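Local coordinates for protein glutathionyl-hydroquinone reductase PcpF (Sphingobium chlorophenolicum, PDB 4FQU) that catalyses the glutathione-dependent reduction of glutathionyl-hydroquinones to hydroquinones, a reaction that takes part in the breakdown of the pollutant pentachlorophenol, at residues R237-Y242 against R251-Y256. Sequence-based numbering, arbitrary orientation.
Sequences RFDAIY and RRIADY
Ile-253 N donates to Asp-239 OD1 at 2.8 Å, meeting the syn lone pair of the carboxylate with an N-H...O angle of 141°. The other oxygen, Asp-239 OD2, lies 3.2 Å from Ala-254 N, a second bond that is less certain because that nitrogen sits too close to a neighbouring atom in the model. If it holds, one carboxylate takes the first two backbone N-H groups of the 3-10 segment 253-255; Arg-252 CB lies 3.5 Å from Asp-239 OD1. Beside this polar pair, Ile-253 CD1 sits over one face of the Phe-238 ring, 3.6 Å from its centroid and 18° off the normal, which meets the criterion for a CH-pi contact. The ring is carried to Ile-253 by chi1, CG lying anti to the backbone N (-163°); Tyr-242 CB is over the opposite face. Within the all-helical C-terminal domain of this GST-superfamily enzyme, the loop leading to helix 257-268 therefore folds back onto helix 226-245, and Phe-238 also reaches Phe-203 and Val-183. An alanine in place of Phe-238 is likely to leave Ile-253 CD1 without its aromatic face and open a gap beside these neighbours. The turn has its own brace: Asp-255 OD2 accepts from Arg-252 N at 2.7 Å and from Arg-252 NE at 3.2 Å, both on one face of the carboxylate, and Arg-252 NH2 completes a side-on salt bridge with Asp-255 OD1 at 2.8 Å.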
loop_
_atom_site.group_PDB
_atom_site.type_symbol
_atom_site.label_atom_id
_atom_site.label_comp_id
_atom_site.label_asym_id
_atom_site.label_seq_id
_atom_site.Cartn_x
_atom_site.Cartn_y
_atom_site.Cartn_z
ATOM N N ARG A 237 -12.762 -4.762 -4.373
ATOM C CA ARG A 237 -12.033 -3.606 -3.891
ATOM C C ARG A 237 -10.625 -3.980 -3.413
ATOM O O ARG A 237 -9.811 -3.110 -2.979
ATOM C CB ARG A 237 -12.770 -2.997 -2.709
ATOM C CG ARG A 237 -13.866 -2.138 -3.073
ATOM C CD ARG A 237 -14.875 -2.144 -2.011
ATOM N NE ARG A 237 -15.977 -1.296 -2.415
ATOM C CZ ARG A 237 -17.049 -1.724 -3.055
ATOM N NH1 ARG A 237 -17.210 -3.001 -3.350
ATOM N NH2 ARG A 237 -17.970 -0.859 -3.398
ATOM N N PHE A 238 -10.323 -5.268 -3.476
ATOM C CA PHE A 238 -9.167 -5.751 -2.725
ATOM C C PHE A 238 -7.819 -5.274 -3.219
ATOM O O PHE A 238 -7.153 -4.509 -2.543
ATOM C CB PHE A 238 -9.131 -7.234 -2.687
ATOM C CG PHE A 238 -8.264 -7.731 -1.648
ATOM C CD1 PHE A 238 -6.926 -7.918 -1.892
ATOM C CD2 PHE A 238 -8.767 -7.985 -0.393
ATOM C CE1 PHE A 238 -6.099 -8.393 -0.907
ATOM C CE2 PHE A 238 -7.957 -8.472 0.586
ATOM C CZ PHE A 238 -6.617 -8.681 0.335
ATOM N N ASP A 239 -7.424 -5.755 -4.395
ATOM C CA ASP A 239 -6.190 -5.321 -5.016
ATOM C C ASP A 239 -6.124 -3.827 -5.279
ATOM O O ASP A 239 -5.045 -3.264 -5.362
ATOM C CB ASP A 239 -5.968 -6.033 -6.344
ATOM C CG ASP A 239 -5.761 -7.509 -6.185
ATOM O OD1 ASP A 239 -5.742 -7.993 -5.041
ATOM O OD2 ASP A 239 -5.605 -8.190 -7.220
ATOM N N ALA A 240 -7.258 -3.184 -5.451
ATOM C CA ALA A 240 -7.233 -1.832 -5.982
ATOM C C ALA A 240 -7.314 -0.860 -4.864
ATOM O O ALA A 240 -7.069 0.301 -5.053
ATOM C CB ALA A 240 -8.388 -1.626 -6.906
ATOM N N ILE A 241 -7.685 -1.360 -3.692
ATOM C CA ILE A 241 -7.781 -0.524 -2.515
ATOM C C ILE A 241 -7.191 -1.149 -1.270
ATOM O O ILE A 241 -6.174 -0.676 -0.774
ATOM C CB ILE A 241 -9.188 -0.191 -2.230
ATOM C CG1 ILE A 241 -9.672 0.726 -3.334
ATOM C CG2 ILE A 241 -9.284 0.462 -0.874
ATOM C CD1 ILE A 241 -11.085 1.083 -3.166
ATOM N N TYR A 242 -7.808 -2.218 -0.776
ATOM C CA TYR A 242 -7.328 -2.903 0.434
ATOM C C TYR A 242 -5.791 -3.246 0.501
ATOM O O TYR A 242 -5.066 -2.869 1.425
ATOM C CB TYR A 242 -8.188 -4.137 0.639
ATOM C CG TYR A 242 -9.648 -3.795 0.837
ATOM C CD1 TYR A 242 -10.017 -2.609 1.424
ATOM C CD2 TYR A 242 -10.667 -4.669 0.440
ATOM C CE1 TYR A 242 -11.352 -2.292 1.617
ATOM C CE2 TYR A 242 -12.013 -4.374 0.630
ATOM C CZ TYR A 242 -12.366 -3.177 1.227
ATOM O OH TYR A 242 -13.714 -2.833 1.458
ATOM N N ARG A 251 -0.559 -11.273 -0.339
ATOM C CA ARG A 251 -0.535 -11.418 -1.800
ATOM C C ARG A 251 -1.773 -10.773 -2.432
ATOM O O ARG A 251 -2.541 -10.130 -1.757
ATOM C CB ARG A 251 -0.427 -12.874 -2.200
ATOM C CG ARG A 251 -1.633 -13.729 -1.869
ATOM C CD ARG A 251 -1.257 -15.210 -1.995
ATOM N NE ARG A 251 -1.461 -15.907 -0.732
ATOM C CZ ARG A 251 -0.484 -16.233 0.105
ATOM N NH1 ARG A 251 0.767 -15.937 -0.232
ATOM N NH2 ARG A 251 -0.764 -16.879 1.252
ATOM N N ARG A 252 -1.981 -10.923 -3.726
ATOM C CA ARG A 252 -3.118 -10.251 -4.343
ATOM C C ARG A 252 -4.226 -11.229 -4.573
ATOM O O ARG A 252 -3.979 -12.396 -4.725
ATOM C CB ARG A 252 -2.697 -9.651 -5.669
ATOM C CG ARG A 252 -1.572 -8.718 -5.507
ATOM C CD ARG A 252 -0.956 -8.342 -6.809
ATOM N NE ARG A 252 -0.587 -9.527 -7.543
ATOM C CZ ARG A 252 -0.706 -9.646 -8.853
ATOM N NH1 ARG A 252 -1.193 -8.641 -9.561
ATOM N NH2 ARG A 252 -0.343 -10.771 -9.433
ATOM N N ILE A 253 -5.453 -10.758 -4.605
ATOM C CA ILE A 253 -6.518 -11.631 -5.058
ATOM C C ILE A 253 -6.161 -12.160 -6.444
ATOM O O ILE A 253 -6.571 -13.274 -6.832
ATOM C CB ILE A 253 -7.880 -10.923 -5.148
ATOM C CG1 ILE A 253 -8.167 -10.152 -3.869
ATOM C CG2 ILE A 253 -8.984 -11.935 -5.419
ATOM C CD1 ILE A 253 -8.176 -11.015 -2.694
ATOM N N ALA A 254 -5.391 -11.356 -7.179
ATOM C CA ALA A 254 -4.907 -11.732 -8.496
ATOM C C ALA A 254 -4.035 -12.971 -8.419
ATOM O O ALA A 254 -3.751 -13.599 -9.411
ATOM C CB ALA A 254 -4.132 -10.624 -9.069
ATOM N N ASP A 255 -3.600 -13.338 -7.231
ATOM C CA ASP A 255 -2.699 -14.462 -7.141
ATOM C C ASP A 255 -3.438 -15.706 -6.746
ATOM O O ASP A 255 -2.826 -16.737 -6.508
ATOM C CB ASP A 255 -1.613 -14.169 -6.131
ATOM C CG ASP A 255 -0.763 -12.989 -6.523
ATOM O OD1 ASP A 255 -0.343 -12.965 -7.710
ATOM O OD2 ASP A 255 -0.511 -12.112 -5.649
ATOM N N TYR A 256 -4.758 -15.595 -6.635
ATOM C CA TYR A 256 -5.622 -16.732 -6.265
ATOM C C TYR A 256 -6.480 -17.046 -7.458
ATOM O O TYR A 256 -7.505 -16.394 -7.654
ATOM C CB TYR A 256 -6.578 -16.366 -5.130
ATOM C CG TYR A 256 -5.971 -16.335 -3.771
ATOM C CD1 TYR A 256 -5.658 -17.498 -3.103
ATOM C CD2 TYR A 256 -5.736 -15.129 -3.140
ATOM C CE1 TYR A 256 -5.106 -17.467 -1.851
ATOM C CE2 TYR A 256 -5.185 -15.075 -1.887
ATOM C CZ TYR A 256 -4.877 -16.245 -1.251
ATOM O OH TYR A 256 -4.343 -16.166 -0.002
#